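PDB 3BD1: Cro protein from Xylella fastidiosa, which probably binds operator DNA through a helix-turn-helix motif and acts as a prophage transcription factor. Local coordinates for residues A7-L21 with R41-V53. Numbering follows the deposited sequence. Where two conformers were deposited one is given.
Sequences AINKLGSVSALAASL and RCIDIERVTNGAV
Helix 42-48 packs against the first two helices of an all-helical helix-turn-helix domain, with Val48 set as a knob among Leu11, Leu17, Ser20 and Leu21. Val48 CG2 lies 3.9 Å from both Leu17 CD1 and Leu21 CD2. One turn earlier on helix 42-48, the two methyls of Leu21 divide between neighbours: CD1 meets Ile45 CG1 and CD2 meets Asp44 CB, both at 3.8 Å. Trp31 of helix 25-34 also touches Leu21.

At the C-terminal end of helix 14-21, Arg41 NH2 donates almost straight to Leu21 O (2.7 Å, 168°), in the carbonyl plane and on a lone pair. Asp44 OD2 takes Arg41 NE at 2.7 Å in a salt bridge, using its anti lone pair. With both partners near its plane, the guanidinium is held flat between Leu21 O and Asp44.

On the helix 3-11 side, Ala7 CB rests on Thr49 CG2 (3.7 Å). The aliphatic chain of Lys10 lies along Thr49 O and Ala52 CB, and a water links Lys10 NZ to Val48 O. Helix 42-48 closes with a Schellman motif at Asn50. Helices 14-21 and 25-34 probably form the helix-turn-helix, and this contact seats its first helix in the core, as in all-helical Cro-like repressors.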
ATOM      1  N   ALA A   7       3.803  -1.539   7.128  1.00 11.60           N
ATOM      2  CA  ALA A   7       4.838  -0.535   6.845  1.00 11.53           C
ATOM      3  C   ALA A   7       4.522   0.314   5.618  1.00 10.92           C
ATOM      4  O   ALA A   7       4.678   1.546   5.599  1.00 13.08           O
ATOM      5  CB  ALA A   7       6.195  -1.209   6.682  1.00 13.20           C
ATOM      6  N   ILE A   8       4.072  -0.333   4.542  1.00 12.07           N
ATOM      7  CA  ILE A   8       3.701   0.389   3.325  1.00 11.85           C
ATOM      8  C   ILE A   8       2.574   1.366   3.613  1.00 11.49           C
ATOM      9  O   ILE A   8       2.616   2.518   3.179  1.00 13.50           O
ATOM     10  CB  ILE A   8       3.294  -0.596   2.179  1.00 12.59           C
ATOM     11  CG1 ILE A   8       4.507  -1.401   1.703  1.00 14.78           C
ATOM     12  CG2 ILE A   8       2.583   0.100   1.039  1.00 15.27           C
ATOM     13  CD1 ILE A   8       4.193  -2.631   0.829  1.00 15.99           C
ATOM     14  N   ASN A   9       1.573   0.923   4.356  1.00 11.97           N
ATOM     15  CA  ASN A   9       0.439   1.772   4.675  1.00 11.56           C
ATOM     16  C   ASN A   9       0.819   2.920   5.601  1.00 11.14           C
ATOM     17  O   ASN A   9       0.251   3.998   5.473  1.00 12.20           O
ATOM     18  CB  ASN A   9      -0.708   0.960   5.250  1.00 13.09           C
ATOM     19  CG  ASN A   9      -1.438   0.157   4.188  1.00 15.60           C
ATOM     20  OD1 ASN A   9      -1.398   0.525   3.007  1.00 15.65           O
ATOM     21  ND2 ASN A   9      -2.100  -0.926   4.579  1.00 19.81           N
ATOM     22  N   LYS A  10       1.797   2.687   6.472  1.00 11.76           N
ATOM     23  CA  LYS A  10       2.219   3.755   7.395  1.00 10.92           C
ATOM     24  C   LYS A  10       2.824   4.907   6.619  1.00 11.50           C
ATOM     25  O   LYS A  10       2.526   6.073   6.912  1.00 13.51           O
ATOM     26  CB  LYS A  10       3.185   3.210   8.436  1.00 11.80           C
ATOM     27  CG  LYS A  10       3.662   4.246   9.400  1.00 12.50           C
ATOM     28  CD  LYS A  10       2.477   4.766  10.204  1.00 15.04           C
ATOM     29  CE  LYS A  10       2.924   5.444  11.477  1.00 16.66           C
ATOM     30  NZ  LYS A  10       3.597   6.701  11.115  1.00 17.73           N
ATOM     31  N   LEU A  11       3.679   4.576   5.658  1.00 12.00           N
ATOM     32  CA  LEU A  11       4.255   5.610   4.792  1.00 12.26           C
ATOM     33  C   LEU A  11       3.264   6.131   3.748  1.00 11.93           C
ATOM     34  O   LEU A  11       3.344   7.292   3.331  1.00 13.51           O
ATOM     35  CB  LEU A  11       5.528   5.093   4.131  1.00 13.41           C
ATOM     36  CG  LEU A  11       6.827   5.182   4.950  1.00 12.19           C
ATOM     37  CD1 LEU A  11       7.294   6.648   5.041  1.00 14.89           C
ATOM     38  CD2 LEU A  11       6.697   4.545   6.320  1.00 13.80           C
ATOM     39  N   GLY A  12       2.353   5.255   3.330  1.00 12.82           N
ATOM     40  CA  GLY A  12       1.268   5.596   2.463  1.00 12.20           C
ATOM     41  C   GLY A  12       1.283   4.981   1.091  1.00 12.70           C
ATOM     42  O   GLY A  12       0.250   4.836   0.433  1.00 15.03           O
ATOM     43  N   SER A  13       2.472   4.615   0.655  1.00 12.97           N
ATOM     44  CA  SER A  13       2.638   3.966  -0.631  1.00 12.23           C
ATOM     45  C   SER A  13       3.964   3.232  -0.688  1.00 12.01           C
ATOM     46  O   SER A  13       4.881   3.491   0.087  1.00 13.96           O
ATOM     47  CB  SER A  13       2.612   4.994  -1.761  1.00 14.42           C
ATOM     48  OG  SER A  13       3.746   5.838  -1.726  1.00 15.02           O
ATOM     49  N   VAL A  14       4.069   2.312  -1.641  1.00 14.32           N
ATOM     50  CA  VAL A  14       5.334   1.631  -1.886  1.00 14.86           C
ATOM     51  C   VAL A  14       6.393   2.675  -2.254  1.00 14.15           C
ATOM     52  O   VAL A  14       7.531   2.568  -1.814  1.00 15.77           O
ATOM     53  CB  VAL A  14       5.162   0.528  -2.962  1.00 16.40           C
ATOM     54  CG1 VAL A  14       6.536  -0.028  -3.376  1.00 21.70           C
ATOM     55  CG2 VAL A  14       4.211  -0.554  -2.464  1.00 19.50           C
ATOM     56  N   SER A  15       6.035   3.663  -3.067  1.00 14.87           N
ATOM     57  CA  SER A  15       6.994   4.703  -3.432  0.50 15.18           C
ATOM     58  C   SER A  15       7.576   5.427  -2.216  1.00 13.23           C
ATOM     59  O   SER A  15       8.790   5.660  -2.141  1.00 15.19           O
ATOM     60  CB  SER A  15       6.322   5.759  -4.297  0.50 16.40           C
ATOM     61  OG  SER A  15       7.275   6.727  -4.704  0.50 20.97           O
ATOM     62  N   ALA A  16       6.698   5.811  -1.292  1.00 13.06           N
ATOM     63  CA  ALA A  16       7.118   6.551  -0.107  1.00 13.62           C
ATOM     64  C   ALA A  16       7.997   5.679   0.790  1.00 12.30           C
ATOM     65  O   ALA A  16       9.007   6.138   1.320  1.00 13.41           O
ATOM     66  CB  ALA A  16       5.927   7.124   0.632  1.00 12.96           C
ATOM     67  N   LEU A  17       7.611   4.409   0.946  1.00 12.33           N
ATOM     68  CA  LEU A  17       8.435   3.523   1.772  1.00 12.23           C
ATOM     69  C   LEU A  17       9.805   3.312   1.120  1.00 13.02           C
ATOM     70  O   LEU A  17      10.837   3.371   1.786  1.00 13.00           O
ATOM     71  CB  LEU A  17       7.728   2.191   2.018  1.00 12.26           C
ATOM     72  CG  LEU A  17       8.475   1.254   2.955  1.00 13.58           C
ATOM     73  CD1 LEU A  17       8.746   1.817   4.360  1.00 14.82           C
ATOM     74  CD2 LEU A  17       7.772  -0.102   3.035  1.00 13.94           C
ATOM     75  N   ALA A  18       9.794   3.068  -0.185  1.00 13.82           N
ATOM     76  CA  ALA A  18      11.040   2.874  -0.926  1.00 14.12           C
ATOM     77  C   ALA A  18      11.947   4.096  -0.746  1.00 14.89           C
ATOM     78  O   ALA A  18      13.140   3.954  -0.478  1.00 15.25           O
ATOM     79  CB  ALA A  18      10.728   2.588  -2.378  1.00 16.40           C
ATOM     80  N   ALA A  19      11.365   5.288  -0.886  1.00 13.62           N
ATOM     81  CA  ALA A  19      12.110   6.528  -0.741  1.00 13.55           C
ATOM     82  C   ALA A  19      12.725   6.619   0.648  1.00 13.67           C
ATOM     83  O   ALA A  19      13.887   6.977   0.825  1.00 14.76           O
ATOM     84  CB  ALA A  19      11.228   7.737  -1.031  1.00 15.47           C
ATOM     85  N   SER A  20      11.931   6.296   1.667  1.00 13.04           N
ATOM     86  CA  SER A  20      12.370   6.382   3.053  0.50 12.36           C
ATOM     87  C   SER A  20      13.517   5.434   3.407  1.00 14.21           C
ATOM     88  O   SER A  20      14.268   5.673   4.364  1.00 15.17           O
ATOM     89  CB  SER A  20      11.208   6.126   4.013  0.50 12.89           C
ATOM     90  OG  SER A  20      10.818   4.761   4.099  0.50  8.02           O
ATOM     91  N   LEU A  21      13.634   4.357   2.638  1.00 14.16           N
ATOM     92  CA  LEU A  21      14.676   3.361   2.843  1.00 14.65           C
ATOM     93  C   LEU A  21      15.837   3.490   1.861  1.00 17.90           C
ATOM     94  O   LEU A  21      16.850   2.808   2.017  1.00 19.24           O
ATOM     95  CB  LEU A  21      14.074   1.952   2.719  1.00 15.41           C
ATOM     96  CG  LEU A  21      13.017   1.613   3.758  1.00 16.24           C
ATOM     97  CD1 LEU A  21      12.399   0.233   3.434  1.00 17.91           C
ATOM     98  CD2 LEU A  21      13.569   1.626   5.190  1.00 16.57           C
ATOM     99  N   ARG A  41      17.690  -4.441   6.959  1.00 18.72           N
ATOM    100  CA  ARG A  41      16.778  -3.310   6.779  1.00 18.38           C
ATOM    101  C   ARG A  41      15.698  -3.204   7.845  1.00 17.79           C
ATOM    102  O   ARG A  41      14.904  -2.258   7.834  1.00 17.74           O
ATOM    103  CB  ARG A  41      16.164  -3.277   5.380  1.00 23.00           C
ATOM    104  CG  ARG A  41      17.152  -3.150   4.198  1.00 26.95           C
ATOM    105  CD  ARG A  41      18.375  -2.257   4.468  1.00 32.04           C
ATOM    106  NE  ARG A  41      18.002  -0.870   4.731  1.00 26.87           N
ATOM    107  CZ  ARG A  41      17.776   0.021   3.771  1.00 28.38           C
ATOM    108  NH1 ARG A  41      17.887  -0.314   2.491  1.00 32.78           N
ATOM    109  NH2 ARG A  41      17.437   1.250   4.109  1.00 30.24           N
ATOM    110  N   CYS A  42      15.643  -4.165   8.770  1.00 16.72           N
ATOM    111  CA  CYS A  42      14.539  -4.151   9.737  1.00 15.53           C
ATOM    112  C   CYS A  42      14.551  -2.920  10.665  1.00 15.75           C
ATOM    113  O   CYS A  42      13.485  -2.322  10.870  1.00 15.37           O
ATOM    114  CB  CYS A  42      14.530  -5.432  10.571  1.00 16.79           C
ATOM    115  SG  CYS A  42      14.021  -6.857   9.569  1.00 19.00           S
ATOM    116  N   ILE A  43      15.709  -2.589  11.243  1.00 15.45           N
ATOM    117  CA  ILE A  43      15.776  -1.389  12.093  1.00 15.30           C
ATOM    118  C   ILE A  43      15.356  -0.159  11.301  1.00 14.73           C
ATOM    119  O   ILE A  43      14.647   0.696  11.821  1.00 14.87           O
ATOM    120  CB  ILE A  43      17.145  -1.178  12.760  1.00 16.86           C
ATOM    121  CG1 ILE A  43      17.388  -2.217  13.852  1.00 19.91           C
ATOM    122  CG2 ILE A  43      17.256   0.209  13.411  1.00 22.29           C
ATOM    123  CD1 ILE A  43      18.749  -2.128  14.536  1.00 24.88           C
ATOM    124  N   ASP A  44      15.795  -0.073  10.055  1.00 15.03           N
ATOM    125  CA  ASP A  44      15.458   1.091   9.230  1.00 13.55           C
ATOM    126  C   ASP A  44      13.944   1.184   9.067  1.00 13.15           C
ATOM    127  O   ASP A  44      13.385   2.270   9.149  1.00 14.05           O
ATOM    128  CB  ASP A  44      16.130   0.981   7.870  1.00 16.05           C
ATOM    129  CG  ASP A  44      17.643   1.057   7.942  1.00 21.64           C
ATOM    130  OD1 ASP A  44      18.149   1.739   8.858  1.00 23.56           O
ATOM    131  OD2 ASP A  44      18.281   0.427   7.075  1.00 25.02           O
ATOM    132  N   ILE A  45      13.299   0.046   8.823  1.00 13.73           N
ATOM    133  CA  ILE A  45      11.848   0.050   8.649  1.00 12.37           C
ATOM    134  C   ILE A  45      11.154   0.453   9.951  1.00 11.08           C
ATOM    135  O   ILE A  45      10.189   1.241   9.947  1.00 11.71           O
ATOM    136  CB  ILE A  45      11.321  -1.313   8.111  1.00 13.31           C
ATOM    137  CG1 ILE A  45      11.867  -1.591   6.699  1.00 15.80           C
ATOM    138  CG2 ILE A  45       9.794  -1.359   8.214  1.00 14.87           C
ATOM    139  CD1 ILE A  45      11.701  -3.041   6.223  1.00 20.25           C
ATOM    140  N   GLU A  46      11.626  -0.121  11.056  1.00 11.61           N
ATOM    141  CA  GLU A  46      11.071   0.248  12.357  1.00 11.91           C
ATOM    142  C   GLU A  46      11.189   1.774  12.572  1.00 12.32           C
ATOM    143  O   GLU A  46      10.257   2.416  13.073  1.00 13.16           O
ATOM    144  CB  GLU A  46      11.768  -0.491  13.489  1.00 12.81           C
ATOM    145  CG  GLU A  46      11.252  -0.138  14.856  1.00 14.95           C
ATOM    146  CD  GLU A  46      11.858  -0.946  15.972  1.00 19.85           C
ATOM    147  OE1 GLU A  46      12.048  -2.167  15.848  1.00 16.78           O
ATOM    148  OE2 GLU A  46      12.125  -0.343  17.022  1.00 31.23           O
ATOM    149  N   ARG A  47      12.332   2.337  12.184  1.00 12.23           N
ATOM    150  CA  ARG A  47      12.523   3.775  12.360  1.00 12.24           C
ATOM    151  C   ARG A  47      11.628   4.630  11.454  1.00 11.42           C
ATOM    152  O   ARG A  47      10.996   5.588  11.918  1.00 12.47           O
ATOM    153  CB  ARG A  47      13.989   4.122  12.132  1.00 14.72           C
ATOM    154  CG  ARG A  47      14.908   3.632  13.236  1.00 18.00           C
ATOM    155  CD  ARG A  47      16.365   3.954  12.947  1.00 25.72           C
ATOM    156  NE  ARG A  47      17.205   3.573  14.080  1.00 28.98           N
ATOM    157  CZ  ARG A  47      18.531   3.483  14.024  1.00 39.75           C
ATOM    158  NH1 ARG A  47      19.176   3.729  12.895  1.00 45.33           N
ATOM    159  NH2 ARG A  47      19.205   3.126  15.110  1.00 41.70           N
ATOM    160  N   VAL A  48      11.608   4.329  10.158  1.00 11.69           N
ATOM    161  CA  VAL A  48      10.844   5.163   9.235  1.00 11.25           C
ATOM    162  C   VAL A  48       9.344   5.062   9.435  1.00 10.95           C
ATOM    163  O   VAL A  48       8.610   5.987   9.074  1.00 12.24           O
ATOM    164  CB  VAL A  48      11.213   4.928   7.764  1.00 12.26           C
ATOM    165  CG1 VAL A  48      12.711   5.201   7.526  1.00 13.15           C
ATOM    166  CG2 VAL A  48      10.789   3.555   7.205  1.00 13.35           C
ATOM    167  N   THR A  49       8.906   3.912   9.960  1.00 11.06           N
ATOM    168  CA  THR A  49       7.488   3.749  10.289  1.00 10.77           C
ATOM    169  C   THR A  49       7.115   4.264  11.672  1.00 11.71           C
ATOM    170  O   THR A  49       5.984   4.091  12.143  1.00 12.08           O
ATOM    171  CB  THR A  49       7.076   2.264  10.196  1.00 12.41           C
ATOM    172  OG1 THR A  49       7.698   1.513  11.242  1.00 12.52           O
ATOM    173  CG2 THR A  49       7.254   1.655   8.792  1.00 12.66           C
ATOM    174  N   ASN A  50       8.088   4.902  12.340  1.00 11.50           N
ATOM    175  CA  ASN A  50       7.860   5.414  13.695  1.00 12.56           C
ATOM    176  C   ASN A  50       7.386   4.330  14.660  1.00 12.08           C
ATOM    177  O   ASN A  50       6.597   4.589  15.574  1.00 14.33           O
ATOM    178  CB  ASN A  50       6.877   6.556  13.718  1.00 12.76           C
ATOM    179  CG  ASN A  50       6.943   7.427  14.977  1.00 14.91           C
ATOM    180  OD1 ASN A  50       5.907   7.934  15.480  1.00 18.97           O
ATOM    181  ND2 ASN A  50       8.149   7.595  15.467  1.00 12.26           N
ATOM    182  N   GLY A  51       7.881   3.117  14.427  1.00 12.20           N
ATOM    183  CA  GLY A  51       7.541   1.999  15.289  1.00 15.19           C
ATOM    184  C   GLY A  51       6.182   1.355  15.031  1.00 13.73           C
ATOM    185  O   GLY A  51       5.734   0.505  15.836  1.00 16.50           O
ATOM    186  N   ALA A  52       5.529   1.699  13.922  1.00 14.59           N
ATOM    187  CA  ALA A  52       4.244   1.081  13.565  1.00 13.44           C
ATOM    188  C   ALA A  52       4.471  -0.404  13.313  1.00 13.13           C
ATOM    189  O   ALA A  52       3.566  -1.190  13.562  1.00 14.60           O
ATOM    190  CB  ALA A  52       3.653   1.693  12.325  1.00 16.97           C
ATOM    191  N   VAL A  53       5.668  -0.750  12.859  1.00 13.30           N
ATOM    192  CA  VAL A  53       6.132  -2.138  12.877  1.00 12.23           C
ATOM    193  C   VAL A  53       7.468  -2.136  13.559  1.00 13.72           C
ATOM    194  O   VAL A  53       8.220  -1.152  13.529  1.00 17.20           O
ATOM    195  CB  VAL A  53       6.237  -2.744  11.496  1.00 19.43           C
ATOM    196  CG1 VAL A  53       4.853  -2.791  10.834  1.00 24.20           C
ATOM    197  CG2 VAL A  53       7.228  -2.077  10.637  1.00 21.10           C
TER
HETATM  198  O   HOH W   1       6.028   6.852   9.456  1.00 15.63           O